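Local coordinates for protein transcription termination factor FttA (Pyrococcus horikoshii, PDB 3AF6) that probably terminates transcription genome-wide by cutting nascent single-stranded RNA with a nuclease centre of two zinc ions, at residues D260-L265 with D286-L291; M403-A408 with A436-M441; A516-S521 with V531-Q536; L556-Q561 with H618-K623. All coordinates share one frame; numbering follows the deposited sequence.

Interaction 1 (D260-L265 with D286-L291); sequences DHCGML and DLMVLL. With ZN (zinc ion), chain J.
Cys262 and Met288 carry the apolar part of this contact. The thiol SG of Cys262 lies against CB of Met288 at 3.4 Å, near the root of the side chain, while the thioether further out approaches Leu265: the CD2 methyl and the Met288 SD are 4.0 Å apart. Met288 chi1 of 85° holds CG between the backbone N and the carbonyl carbon; the chain then runs on extended at chi2, carrying SD past Cys262 CB (3.9 Å) to Leu265. The two sulfurs thus lie on neighbouring parts of one buried patch, and no hydrogen bond crosses it. Val316 of helix 310-319 also touches Met288.

Metal coordination belongs to the other end of the 260-265 segment. Asp260 OD1 binds the zinc ion at 2.5 Å and His261 NE2 at 2.2 Å, with Asp367 and His618 as further ligands. The imidazole of His261 has a second hold, because its ND1 is hydrogen-bonded to Asp217 OD2, a second-shell carboxylate which, together with the zinc, would hold the ring's rotation. His256, His258, Asp260 and His261 form the HxHxDH signature of the metallo-beta-lactamase superfamily.

A backbone bond from Leu265 N to Cys262 O (3.1 Å) closes a type I beta turn, which brings Cys262 and Leu265 to the same methionine.

The chemistry is therefore divided, with polar ligands facing the metal and sulfur and methyl groups facing helix 282-301, consistent with the short ligand-bearing helix and its following turn packing on that helix through a small apolar patch.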
loop_
_atom_site.group_PDB
_atom_site.type_symbol
_atom_site.label_atom_id
_atom_site.label_comp_id
_atom_site.label_asym_id
_atom_site.label_seq_id
_atom_site.Cartn_x
_atom_site.Cartn_y
_atom_site.Cartn_z
ATOM N N ASP A 260 4.394 9.047 3.086
ATOM C CA ASP A 260 5.722 9.013 3.660
ATOM C C ASP A 260 6.458 7.718 3.326
ATOM O O ASP A 260 7.460 7.395 3.956
ATOM C CB ASP A 260 5.649 9.203 5.169
ATOM C CG ASP A 260 4.715 8.210 5.839
ATOM O OD1 ASP A 260 4.666 8.203 7.089
ATOM O OD2 ASP A 260 4.027 7.436 5.128
ATOM N N HIS A 261 5.962 6.977 2.341
ATOM C CA HIS A 261 6.619 5.744 1.908
ATOM C C HIS A 261 6.573 5.601 0.382
ATOM O O HIS A 261 7.403 4.909 -0.214
ATOM C CB HIS A 261 5.981 4.511 2.583
ATOM C CG HIS A 261 6.248 4.434 4.052
ATOM N ND1 HIS A 261 7.315 3.736 4.580
ATOM C CD2 HIS A 261 5.645 5.044 5.097
ATOM C CE1 HIS A 261 7.357 3.925 5.887
ATOM N NE2 HIS A 261 6.355 4.716 6.226
ATOM N N CYS A 262 5.608 6.263 -0.254
ATOM C CA CYS A 262 5.502 6.195 -1.709
ATOM C C CYS A 262 5.223 7.578 -2.323
ATOM O O CYS A 262 5.059 7.706 -3.537
ATOM C CB CYS A 262 4.378 5.242 -2.093
ATOM S SG CYS A 262 2.788 5.947 -1.649
ATOM N N GLY A 263 5.173 8.602 -1.480
ATOM C CA GLY A 263 4.879 9.947 -1.943
ATOM C C GLY A 263 5.725 10.583 -3.036
ATOM O O GLY A 263 5.199 11.338 -3.855
ATOM N N MET A 264 7.026 10.315 -3.046
ATOM C CA MET A 264 7.906 10.884 -4.065
ATOM C C MET A 264 8.043 9.993 -5.292
ATOM O O MET A 264 8.657 10.384 -6.286
ATOM C CB MET A 264 9.303 11.142 -3.488
ATOM C CG MET A 264 9.409 12.393 -2.641
ATOM S SD MET A 264 9.148 13.873 -3.627
ATOM C CE MET A 264 10.600 13.820 -4.660
ATOM N N LEU A 265 7.471 8.800 -5.230
ATOM C CA LEU A 265 7.577 7.865 -6.337
ATOM C C LEU A 265 7.234 8.456 -7.713
ATOM O O LEU A 265 8.004 8.314 -8.658
ATOM C CB LEU A 265 6.725 6.633 -6.043
ATOM C CG LEU A 265 6.779 5.437 -6.998
ATOM C CD1 LEU A 265 8.217 5.024 -7.320
ATOM C CD2 LEU A 265 6.041 4.296 -6.334
ATOM N N ASP A 286 -3.347 0.443 -5.629
ATOM C CA ASP A 286 -4.583 1.210 -5.722
ATOM C C ASP A 286 -4.642 2.326 -4.689
ATOM O O ASP A 286 -5.026 3.449 -4.995
ATOM C CB ASP A 286 -5.807 0.298 -5.549
ATOM C CG ASP A 286 -5.924 -0.745 -6.647
ATOM O OD1 ASP A 286 -6.856 -1.576 -6.580
ATOM O OD2 ASP A 286 -5.082 -0.740 -7.571
ATOM N N LEU A 287 -4.260 2.017 -3.460
ATOM C CA LEU A 287 -4.288 3.016 -2.401
ATOM C C LEU A 287 -3.300 4.170 -2.595
ATOM O O LEU A 287 -3.652 5.326 -2.391
ATOM C CB LEU A 287 -4.052 2.339 -1.054
ATOM C CG LEU A 287 -5.228 1.488 -0.578
ATOM C CD1 LEU A 287 -4.788 0.559 0.547
ATOM C CD2 LEU A 287 -6.358 2.410 -0.130
ATOM N N MET A 288 -2.071 3.871 -3.004
ATOM C CA MET A 288 -1.084 4.932 -3.182
ATOM C C MET A 288 -1.495 5.856 -4.324
ATOM O O MET A 288 -1.358 7.078 -4.221
ATOM C CB MET A 288 0.318 4.348 -3.427
ATOM C CG MET A 288 0.644 3.988 -4.856
ATOM S SD MET A 288 2.353 3.468 -4.962
ATOM C CE MET A 288 2.246 2.130 -6.157
ATOM N N VAL A 289 -2.013 5.267 -5.400
ATOM C CA VAL A 289 -2.465 6.045 -6.545
ATOM C C VAL A 289 -3.523 7.016 -6.057
ATOM O O VAL A 289 -3.582 8.155 -6.500
ATOM C CB VAL A 289 -3.064 5.148 -7.639
ATOM C CG1 VAL A 289 -3.949 5.966 -8.561
ATOM C CG2 VAL A 289 -1.951 4.514 -8.443
ATOM N N LEU A 290 -4.358 6.565 -5.132
ATOM C CA LEU A 290 -5.387 7.437 -4.605
ATOM C C LEU A 290 -4.779 8.583 -3.812
ATOM O O LEU A 290 -5.086 9.752 -4.061
ATOM C CB LEU A 290 -6.346 6.668 -3.696
ATOM C CG LEU A 290 -7.348 7.605 -3.017
ATOM C CD1 LEU A 290 -8.221 8.228 -4.097
ATOM C CD2 LEU A 290 -8.193 6.860 -1.998
ATOM N N LEU A 291 -3.918 8.243 -2.855
ATOM C CA LEU A 291 -3.294 9.250 -2.007
ATOM C C LEU A 291 -2.454 10.256 -2.771
ATOM O O LEU A 291 -2.332 11.404 -2.347
ATOM C CB LEU A 291 -2.452 8.590 -0.921
ATOM C CG LEU A 291 -3.255 7.747 0.069
ATOM C CD1 LEU A 291 -2.304 7.152 1.094
ATOM C CD2 LEU A 291 -4.318 8.590 0.750
HETATM ZN ZN ZN J . 5.426 5.880 7.791
#

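Interaction 2 (M403-A408 with A436-M441); sequences MPREEA and AQEVMM
The guanidinium of Arg405 and the carboxylate of Glu438 stand nearly perpendicular, their planes 88° apart. Glu438 OE2 approaches the guanidinium obliquely, well out of its plane, and its separation from Arg405 NH1 is 3.7 Å. This is a long salt bridge in which charges attract without an N-H pointing at the oxygen. Arg405 reaches across by bending at chi2 and chi3, whereas Glu438 leaves its helix with CG anti to the backbone N (chi1 -177°) and folds at chi2 of 71°.

The carboxylate's main partner is the backbone: OE2 accepts from Arg374 N, and a weak bond from Leu375 N reaches OE1. A buried acid is thereby satisfied by a loop of the metallo-beta-lactamase part, leaving Arg405 as a looser electrostatic partner that could partly offset its charge. The pair is near the zinc centre, the Arg405 side chain being about 9 Å from that of His344.

Pro404 occupies the N-cap position of helix 405-420, placing Arg405 in its first turn. This helix and helix 435-447 flank strand 425-429 in sequence, and the two helices also meet where Val439 packs on Leu412. Helix 435-447 also leans on helix 462-471 through Gln437 and Met440.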
loop_
_atom_site.group_PDB
_atom_site.type_symbol
_atom_site.label_atom_id
_atom_site.label_comp_id
_atom_site.label_asym_id
_atom_site.label_seq_id
_atom_site.Cartn_x
_atom_site.Cartn_y
_atom_site.Cartn_z
ATOM N N MET A 403 -2.298 3.321 24.716
ATOM C CA MET A 403 -3.452 3.018 25.544
ATOM C C MET A 403 -4.129 1.736 25.038
ATOM O O MET A 403 -4.264 1.535 23.831
ATOM C CB MET A 403 -4.403 4.210 25.437
ATOM C CG MET A 403 -5.711 4.124 26.177
ATOM S SD MET A 403 -6.686 5.610 25.796
ATOM C CE MET A 403 -6.036 6.768 27.005
ATOM N N PRO A 404 -4.550 0.845 25.950
ATOM C CA PRO A 404 -5.216 -0.402 25.547
ATOM C C PRO A 404 -6.393 -0.102 24.609
ATOM O O PRO A 404 -7.177 0.807 24.874
ATOM C CB PRO A 404 -5.687 -0.983 26.874
ATOM C CG PRO A 404 -4.647 -0.522 27.825
ATOM C CD PRO A 404 -4.425 0.918 27.413
ATOM N N ARG A 405 -6.516 -0.877 23.532
ATOM C CA ARG A 405 -7.572 -0.692 22.535
ATOM C C ARG A 405 -8.972 -0.483 23.092
ATOM O O ARG A 405 -9.735 0.333 22.578
ATOM C CB ARG A 405 -7.612 -1.877 21.560
ATOM C CG ARG A 405 -6.232 -2.427 21.174
ATOM C CD ARG A 405 -6.177 -2.969 19.732
ATOM N NE ARG A 405 -5.340 -2.111 18.892
ATOM C CZ ARG A 405 -5.796 -1.170 18.067
ATOM N NH1 ARG A 405 -7.104 -0.960 17.945
ATOM N NH2 ARG A 405 -4.937 -0.415 17.388
ATOM N N GLU A 406 -9.320 -1.207 24.145
ATOM C CA GLU A 406 -10.655 -1.077 24.696
ATOM C C GLU A 406 -10.825 0.151 25.571
ATOM O O GLU A 406 -11.917 0.717 25.646
ATOM C CB GLU A 406 -11.023 -2.336 25.472
ATOM C CG GLU A 406 -12.508 -2.592 25.506
ATOM C CD GLU A 406 -12.842 -3.963 26.028
ATOM O OE1 GLU A 406 -12.579 -4.225 27.224
ATOM O OE2 GLU A 406 -13.364 -4.776 25.236
ATOM N N GLU A 407 -9.754 0.565 26.237
ATOM C CA GLU A 407 -9.819 1.745 27.088
ATOM C C GLU A 407 -9.947 2.959 26.172
ATOM O O GLU A 407 -10.633 3.924 26.491
ATOM C CB GLU A 407 -8.551 1.859 27.927
ATOM C CG GLU A 407 -8.602 2.934 28.994
ATOM C CD GLU A 407 -7.254 3.131 29.677
ATOM O OE1 GLU A 407 -6.694 2.139 30.201
ATOM O OE2 GLU A 407 -6.751 4.278 29.691
ATOM N N ALA A 408 -9.287 2.895 25.024
ATOM C CA ALA A 408 -9.327 3.980 24.057
ATOM C C ALA A 408 -10.723 4.041 23.470
ATOM O O ALA A 408 -11.335 5.105 23.400
ATOM C CB ALA A 408 -8.311 3.735 22.952
ATOM N N ALA A 436 -8.776 6.024 9.609
ATOM C CA ALA A 436 -10.156 6.290 9.222
ATOM C C ALA A 436 -11.032 5.038 9.288
ATOM O O ALA A 436 -12.008 5.002 10.033
ATOM C CB ALA A 436 -10.205 6.892 7.818
ATOM N N GLN A 437 -10.680 4.013 8.517
ATOM C CA GLN A 437 -11.456 2.787 8.500
ATOM C C GLN A 437 -11.483 2.068 9.852
ATOM O O GLN A 437 -12.486 1.434 10.209
ATOM C CB GLN A 437 -10.926 1.834 7.427
ATOM C CG GLN A 437 -11.275 2.235 6.011
ATOM C CD GLN A 437 -10.414 3.382 5.481
ATOM O OE1 GLN A 437 -10.795 4.049 4.513
ATOM N NE2 GLN A 437 -9.239 3.605 6.099
ATOM N N GLU A 438 -10.386 2.164 10.601
ATOM C CA GLU A 438 -10.316 1.512 11.900
ATOM C C GLU A 438 -11.293 2.145 12.872
ATOM O O GLU A 438 -12.024 1.447 13.581
ATOM C CB GLU A 438 -8.911 1.608 12.479
ATOM C CG GLU A 438 -8.751 0.877 13.803
ATOM C CD GLU A 438 -8.774 -0.635 13.653
ATOM O OE1 GLU A 438 -8.763 -1.133 12.513
ATOM O OE2 GLU A 438 -8.787 -1.334 14.685
ATOM N N VAL A 439 -11.284 3.470 12.924
ATOM C CA VAL A 439 -12.189 4.186 13.809
ATOM C C VAL A 439 -13.609 3.982 13.298
ATOM O O VAL A 439 -14.568 3.945 14.081
ATOM C CB VAL A 439 -11.859 5.686 13.852
ATOM C CG1 VAL A 439 -12.945 6.449 14.606
ATOM C CG2 VAL A 439 -10.510 5.886 14.519
ATOM N N MET A 440 -13.755 3.836 11.986
ATOM C CA MET A 440 -15.084 3.606 11.433
ATOM C C MET A 440 -15.636 2.330 12.043
ATOM O O MET A 440 -16.720 2.342 12.613
ATOM C CB MET A 440 -15.041 3.484 9.906
ATOM C CG MET A 440 -15.308 4.802 9.187
ATOM S SD MET A 440 -14.632 4.799 7.529
ATOM C CE MET A 440 -15.956 3.981 6.585
ATOM N N MET A 441 -14.881 1.239 11.946
ATOM C CA MET A 441 -15.319 -0.034 12.499
ATOM C C MET A 441 -15.720 0.126 13.954
ATOM O O MET A 441 -16.805 -0.287 14.356
ATOM C CB MET A 441 -14.216 -1.075 12.375
ATOM C CG MET A 441 -13.916 -1.459 10.944
ATOM S SD MET A 441 -15.355 -2.133 10.099
ATOM C CE MET A 441 -16.085 -0.676 9.417
#

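Interaction 3 (A516-S521 with V531-Q536); sequences AIIIAS and VEYFKQ
Ile518 sets its CG2 methyl squarely over one face of the Tyr533 ring. The methyl carbon is 3.6 Å from the ring centroid and only 10° off the ring normal, a well-formed CH-pi contact. Chi1 of -55° sets CG1 beside the backbone N and leaves CG2 anti to it, so that CG2 lies over the ring. The other arm of the isoleucine serves the same ring: its CD1, on the same side of the ring plane but beyond the rim, rests 3.7 Å from Tyr533 CD1. Ala520, two residues on along the strand, adds its CB obliquely at 4.0 Å from Tyr533 CE2.

Outside this first shell, the phenol is held at its polar end by a hydrogen bond between Tyr533 OH and Asp459 OD2. Leu427 of strand 425-429 touches both Tyr533 and Ile518, while Val500 and Arg506 also reach the tyrosine. These neighbours would limit the ring's movement, and its buried hydroxyl is satisfied by Asp459.

Strand 516-520 is an inner strand of the six-stranded parallel sheet of the beta-CASP part, hydrogen-bonded to 425-429 on one side and to 456-459 on the other. Helix 529-537 forms the connection of a beta-alpha-beta crossover from this strand to 544-547, passing over 425-429. Tyr533 packs the helix against the sheet at that crossing, and Phe534 turns instead to Ile567 of strand 566-570.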
loop_
_atom_site.group_PDB
_atom_site.type_symbol
_atom_site.label_atom_id
_atom_site.label_comp_id
_atom_site.label_asym_id
_atom_site.label_seq_id
_atom_site.Cartn_x
_atom_site.Cartn_y
_atom_site.Cartn_z
ATOM N N ALA A 516 -22.606 16.412 15.261
ATOM C CA ALA A 516 -22.235 15.330 14.359
ATOM C C ALA A 516 -20.774 14.962 14.516
ATOM O O ALA A 516 -19.990 15.703 15.112
ATOM C CB ALA A 516 -22.518 15.730 12.909
ATOM N N ILE A 517 -20.421 13.797 13.992
ATOM C CA ILE A 517 -19.048 13.335 14.040
ATOM C C ILE A 517 -18.466 13.546 12.648
ATOM O O ILE A 517 -19.059 13.115 11.649
ATOM C CB ILE A 517 -18.959 11.836 14.389
ATOM C CG1 ILE A 517 -19.650 11.564 15.724
ATOM C CG2 ILE A 517 -17.498 11.413 14.463
ATOM C CD1 ILE A 517 -19.049 12.329 16.874
ATOM N N ILE A 518 -17.316 14.216 12.590
ATOM C CA ILE A 518 -16.651 14.489 11.323
ATOM C C ILE A 518 -15.282 13.823 11.274
ATOM O O ILE A 518 -14.410 14.091 12.103
ATOM C CB ILE A 518 -16.460 16.013 11.106
ATOM C CG1 ILE A 518 -17.806 16.729 11.231
ATOM C CG2 ILE A 518 -15.859 16.281 9.730
ATOM C CD1 ILE A 518 -17.681 18.230 11.383
ATOM N N ILE A 519 -15.102 12.938 10.305
ATOM C CA ILE A 519 -13.823 12.262 10.134
ATOM C C ILE A 519 -13.334 12.705 8.763
ATOM O O ILE A 519 -14.029 12.517 7.758
ATOM C CB ILE A 519 -13.968 10.719 10.163
ATOM C CG1 ILE A 519 -14.621 10.278 11.474
ATOM C CG2 ILE A 519 -12.600 10.077 10.025
ATOM C CD1 ILE A 519 -14.634 8.765 11.680
ATOM N N ALA A 520 -12.147 13.305 8.722
ATOM C CA ALA A 520 -11.614 13.797 7.460
ATOM C C ALA A 520 -10.098 13.904 7.396
ATOM O O ALA A 520 -9.419 14.121 8.405
ATOM C CB ALA A 520 -12.231 15.158 7.147
ATOM N N SER A 521 -9.582 13.759 6.183
ATOM C CA SER A 521 -8.154 13.857 5.924
ATOM C C SER A 521 -7.807 15.340 5.738
ATOM O O SER A 521 -8.686 16.133 5.402
ATOM C CB SER A 521 -7.824 13.067 4.662
ATOM O OG SER A 521 -8.759 13.367 3.638
ATOM N N VAL A 531 -8.512 20.565 7.656
ATOM C CA VAL A 531 -8.061 21.892 8.053
ATOM C C VAL A 531 -9.184 22.933 8.094
ATOM O O VAL A 531 -9.203 23.803 8.965
ATOM C CB VAL A 531 -6.940 22.378 7.122
ATOM C CG1 VAL A 531 -6.516 23.782 7.498
ATOM C CG2 VAL A 531 -5.758 21.427 7.220
ATOM N N GLU A 532 -10.123 22.842 7.164
ATOM C CA GLU A 532 -11.224 23.789 7.134
ATOM C C GLU A 532 -12.070 23.629 8.386
ATOM O O GLU A 532 -12.372 24.612 9.063
ATOM C CB GLU A 532 -12.085 23.570 5.893
ATOM C CG GLU A 532 -13.199 24.588 5.738
ATOM C CD GLU A 532 -13.950 24.427 4.426
ATOM O OE1 GLU A 532 -15.003 25.093 4.253
ATOM O OE2 GLU A 532 -13.485 23.635 3.567
ATOM N N TYR A 533 -12.449 22.387 8.687
ATOM C CA TYR A 533 -13.242 22.089 9.876
ATOM C C TYR A 533 -12.497 22.639 11.074
ATOM O O TYR A 533 -13.066 23.376 11.877
ATOM C CB TYR A 533 -13.424 20.579 10.051
ATOM C CG TYR A 533 -14.297 19.924 9.009
ATOM C CD1 TYR A 533 -15.661 20.198 8.944
ATOM C CD2 TYR A 533 -13.757 19.039 8.079
ATOM C CE1 TYR A 533 -16.467 19.606 7.975
ATOM C CE2 TYR A 533 -14.554 18.443 7.101
ATOM C CZ TYR A 533 -15.906 18.732 7.056
ATOM O OH TYR A 533 -16.695 18.160 6.085
ATOM N N PHE A 534 -11.217 22.291 11.188
ATOM C CA PHE A 534 -10.411 22.765 12.309
ATOM C C PHE A 534 -10.558 24.267 12.495
ATOM O O PHE A 534 -11.048 24.726 13.530
ATOM C CB PHE A 534 -8.931 22.440 12.113
ATOM C CG PHE A 534 -8.036 23.096 13.133
ATOM C CD1 PHE A 534 -8.071 22.702 14.464
ATOM C CD2 PHE A 534 -7.187 24.140 12.766
ATOM C CE1 PHE A 534 -7.278 23.336 15.423
ATOM C CE2 PHE A 534 -6.391 24.782 13.714
ATOM C CZ PHE A 534 -6.437 24.378 15.049
ATOM N N LYS A 535 -10.125 25.021 11.485
ATOM C CA LYS A 535 -10.200 26.480 11.505
ATOM C C LYS A 535 -11.552 26.973 12.001
ATOM O O LYS A 535 -11.628 27.820 12.893
ATOM C CB LYS A 535 -9.978 27.050 10.100
ATOM C CG LYS A 535 -8.546 27.060 9.604
ATOM C CD LYS A 535 -8.483 27.692 8.220
ATOM C CE LYS A 535 -7.051 27.834 7.726
ATOM N NZ LYS A 535 -6.979 28.458 6.372
ATOM N N GLN A 536 -12.620 26.433 11.420
ATOM C CA GLN A 536 -13.958 26.860 11.777
ATOM C C GLN A 536 -14.526 26.377 13.100
ATOM O O GLN A 536 -15.465 26.980 13.618
ATOM C CB GLN A 536 -14.925 26.514 10.651
ATOM C CG GLN A 536 -14.671 27.319 9.393
ATOM C CD GLN A 536 -15.884 27.384 8.493
ATOM O OE1 GLN A 536 -16.966 27.781 8.928
ATOM N NE2 GLN A 536 -15.712 27.004 7.230
#

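Interaction 4 (L556-Q561 with H618-K623); sequences LGRQVQ and HGEPQK. With ZN (zinc ion), chain J.
Arg558 and Glu620 approach from opposite directions and meet at the edge of the guanidinium. Arg558 NH2 donates to Glu620 OE1 over 3.0 Å with an N-H...O angle of 172°, and the oxygen lies in the guanidinium plane. The carboxylate itself is turned 68° out of that plane, and OE1 is met nearly along its own C-O axis. Arg558 starts extended, with CG anti to the backbone N, and bends at chi3 of -68° to present this edge; Glu620 runs straight out beyond CG to receive it.

Each partner is gripped further. Glu620 OE1 is also hydrogen-bonded to Tyr550 OH, and OE2 accepts from Gln622 NE2 at 3.0 Å through its anti lone pair, the oxygen lying close to the amide plane of Gln622. On the arginine, NE bonds to Gln551 O, and NH1 forms a second salt bridge with Glu553 OE2. These ties would hold the rotation of both flat groups.

Glu620 occupies the N-cap position of helix 621-635, only two residues beyond His618, whose NE2 binds zinc at 2.5 Å. The bridge thus runs from the short helix 556-561 of the beta-CASP part to the segment that supplies a metal ligand.

Two acids share one arginine, and the nearby positive charge and the hydrogen-bond donors on Glu620 would favour its ionised form; the result is a directional, partly solvent-accessible link between the two parts.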
loop_
_atom_site.group_PDB
_atom_site.type_symbol
_atom_site.label_atom_id
_atom_site.label_comp_id
_atom_site.label_asym_id
_atom_site.label_seq_id
_atom_site.Cartn_x
_atom_site.Cartn_y
_atom_site.Cartn_z
ATOM N N LEU A 556 0.551 21.067 11.778
ATOM C CA LEU A 556 -0.385 21.923 12.498
ATOM C C LEU A 556 -1.021 21.044 13.577
ATOM O O LEU A 556 -1.472 21.529 14.618
ATOM C CB LEU A 556 -1.468 22.442 11.548
ATOM C CG LEU A 556 -2.738 23.032 12.179
ATOM C CD1 LEU A 556 -2.369 24.156 13.131
ATOM C CD2 LEU A 556 -3.679 23.535 11.092
ATOM N N GLY A 557 -1.037 19.740 13.311
ATOM C CA GLY A 557 -1.612 18.785 14.241
ATOM C C GLY A 557 -0.877 18.682 15.562
ATOM O O GLY A 557 -1.492 18.819 16.622
ATOM N N ARG A 558 0.430 18.430 15.520
ATOM C CA ARG A 558 1.192 18.328 16.760
ATOM C C ARG A 558 1.101 19.649 17.509
ATOM O O ARG A 558 1.020 19.684 18.736
ATOM C CB ARG A 558 2.662 17.995 16.484
ATOM C CG ARG A 558 3.570 18.279 17.679
ATOM C CD ARG A 558 4.994 17.791 17.473
ATOM N NE ARG A 558 5.072 16.333 17.444
ATOM C CZ ARG A 558 6.176 15.635 17.698
ATOM N NH1 ARG A 558 7.305 16.266 18.002
ATOM N NH2 ARG A 558 6.148 14.307 17.659
ATOM N N GLN A 559 1.106 20.736 16.748
ATOM C CA GLN A 559 1.027 22.073 17.301
ATOM C C GLN A 559 -0.243 22.214 18.138
ATOM O O GLN A 559 -0.191 22.648 19.290
ATOM C CB GLN A 559 1.048 23.083 16.157
ATOM C CG GLN A 559 1.313 24.511 16.576
ATOM C CD GLN A 559 1.818 25.355 15.420
ATOM O OE1 GLN A 559 1.154 25.484 14.391
ATOM N NE2 GLN A 559 3.003 25.932 15.583
ATOM N N VAL A 560 -1.379 21.836 17.558
ATOM C CA VAL A 560 -2.661 21.901 18.254
ATOM C C VAL A 560 -2.682 20.906 19.416
ATOM O O VAL A 560 -3.099 21.226 20.534
ATOM C CB VAL A 560 -3.823 21.545 17.312
ATOM C CG1 VAL A 560 -5.130 21.507 18.088
ATOM C CG2 VAL A 560 -3.889 22.539 16.172
ATOM N N GLN A 561 -2.223 19.693 19.122
ATOM C CA GLN A 561 -2.166 18.602 20.083
ATOM C C GLN A 561 -1.273 18.940 21.269
ATOM O O GLN A 561 -1.407 18.356 22.339
ATOM C CB GLN A 561 -1.635 17.347 19.390
ATOM C CG GLN A 561 -1.751 16.079 20.203
ATOM C CD GLN A 561 -0.911 14.948 19.639
ATOM O OE1 GLN A 561 -1.274 13.775 19.753
ATOM N NE2 GLN A 561 0.224 15.294 19.041
ATOM N N HIS A 618 12.935 4.864 11.170
ATOM C CA HIS A 618 11.597 5.458 11.180
ATOM C C HIS A 618 11.090 5.796 12.588
ATOM O O HIS A 618 10.156 5.184 13.091
ATOM C CB HIS A 618 10.634 4.492 10.482
ATOM C CG HIS A 618 9.290 5.078 10.177
ATOM N ND1 HIS A 618 8.386 5.425 11.157
ATOM C CD2 HIS A 618 8.681 5.339 8.996
ATOM C CE1 HIS A 618 7.278 5.874 10.597
ATOM N NE2 HIS A 618 7.431 5.831 9.286
ATOM N N GLY A 619 11.723 6.778 13.209
ATOM C CA GLY A 619 11.332 7.201 14.538
ATOM C C GLY A 619 12.126 8.440 14.896
ATOM O O GLY A 619 13.145 8.709 14.280
ATOM N N GLU A 620 11.666 9.223 15.858
ATOM C CA GLU A 620 12.437 10.387 16.253
ATOM C C GLU A 620 13.816 9.845 16.632
ATOM O O GLU A 620 13.961 8.680 17.021
ATOM C CB GLU A 620 11.778 11.093 17.436
ATOM C CG GLU A 620 10.428 11.691 17.079
ATOM C CD GLU A 620 9.694 12.272 18.279
ATOM O OE1 GLU A 620 8.474 12.522 18.148
ATOM O OE2 GLU A 620 10.328 12.475 19.345
ATOM N N PRO A 621 14.855 10.681 16.506
ATOM C CA PRO A 621 16.221 10.246 16.836
ATOM C C PRO A 621 16.376 9.499 18.162
ATOM O O PRO A 621 16.937 8.406 18.180
ATOM C CB PRO A 621 17.020 11.547 16.789
ATOM C CG PRO A 621 16.291 12.341 15.744
ATOM C CD PRO A 621 14.833 12.096 16.091
ATOM N N GLN A 622 15.875 10.070 19.257
ATOM C CA GLN A 622 16.002 9.428 20.568
ATOM C C GLN A 622 15.396 8.040 20.547
ATOM O O GLN A 622 15.984 7.078 21.026
ATOM C CB GLN A 622 15.290 10.221 21.667
ATOM C CG GLN A 622 15.091 11.687 21.399
ATOM C CD GLN A 622 13.923 11.963 20.462
ATOM O OE1 GLN A 622 14.115 12.450 19.336
ATOM N NE2 GLN A 622 12.704 11.661 20.924
ATOM N N LYS A 623 14.195 7.962 19.992
ATOM C CA LYS A 623 13.458 6.715 19.897
ATOM C C LYS A 623 14.175 5.601 19.121
ATOM O O LYS A 623 14.119 4.442 19.529
ATOM C CB LYS A 623 12.072 7.004 19.311
ATOM C CG LYS A 623 11.166 7.752 20.287
ATOM C CD LYS A 623 10.131 8.604 19.573
ATOM C CE LYS A 623 8.866 8.808 20.416
ATOM N NZ LYS A 623 9.122 9.266 21.802
HETATM ZN ZN ZN J . 5.426 5.880 7.791
#

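How the interactions relate
Going from the N terminus, interaction 1 closes first, a loop of 20 residues within the metallo-beta-lactamase part. Interaction 2 follows between the first two helices of the beta-CASP part, closing 27 residues that include strand 425-429; interaction 3 closes a nine-residue strand-to-helix connection there, and interaction 4 spans 56 residues to return the chain to the metallo-beta-lactamase part. All four lie in series, so none nests in or crosses another. In space they join differently: 260-265 and 618-623 share a zinc ion, Val439 CG1 of interaction 2 packs on Ile519 CD1 of interaction 3 at 4.1 Å, and Phe534 of interaction 3 packs on Leu556 and Val560 of interaction 4.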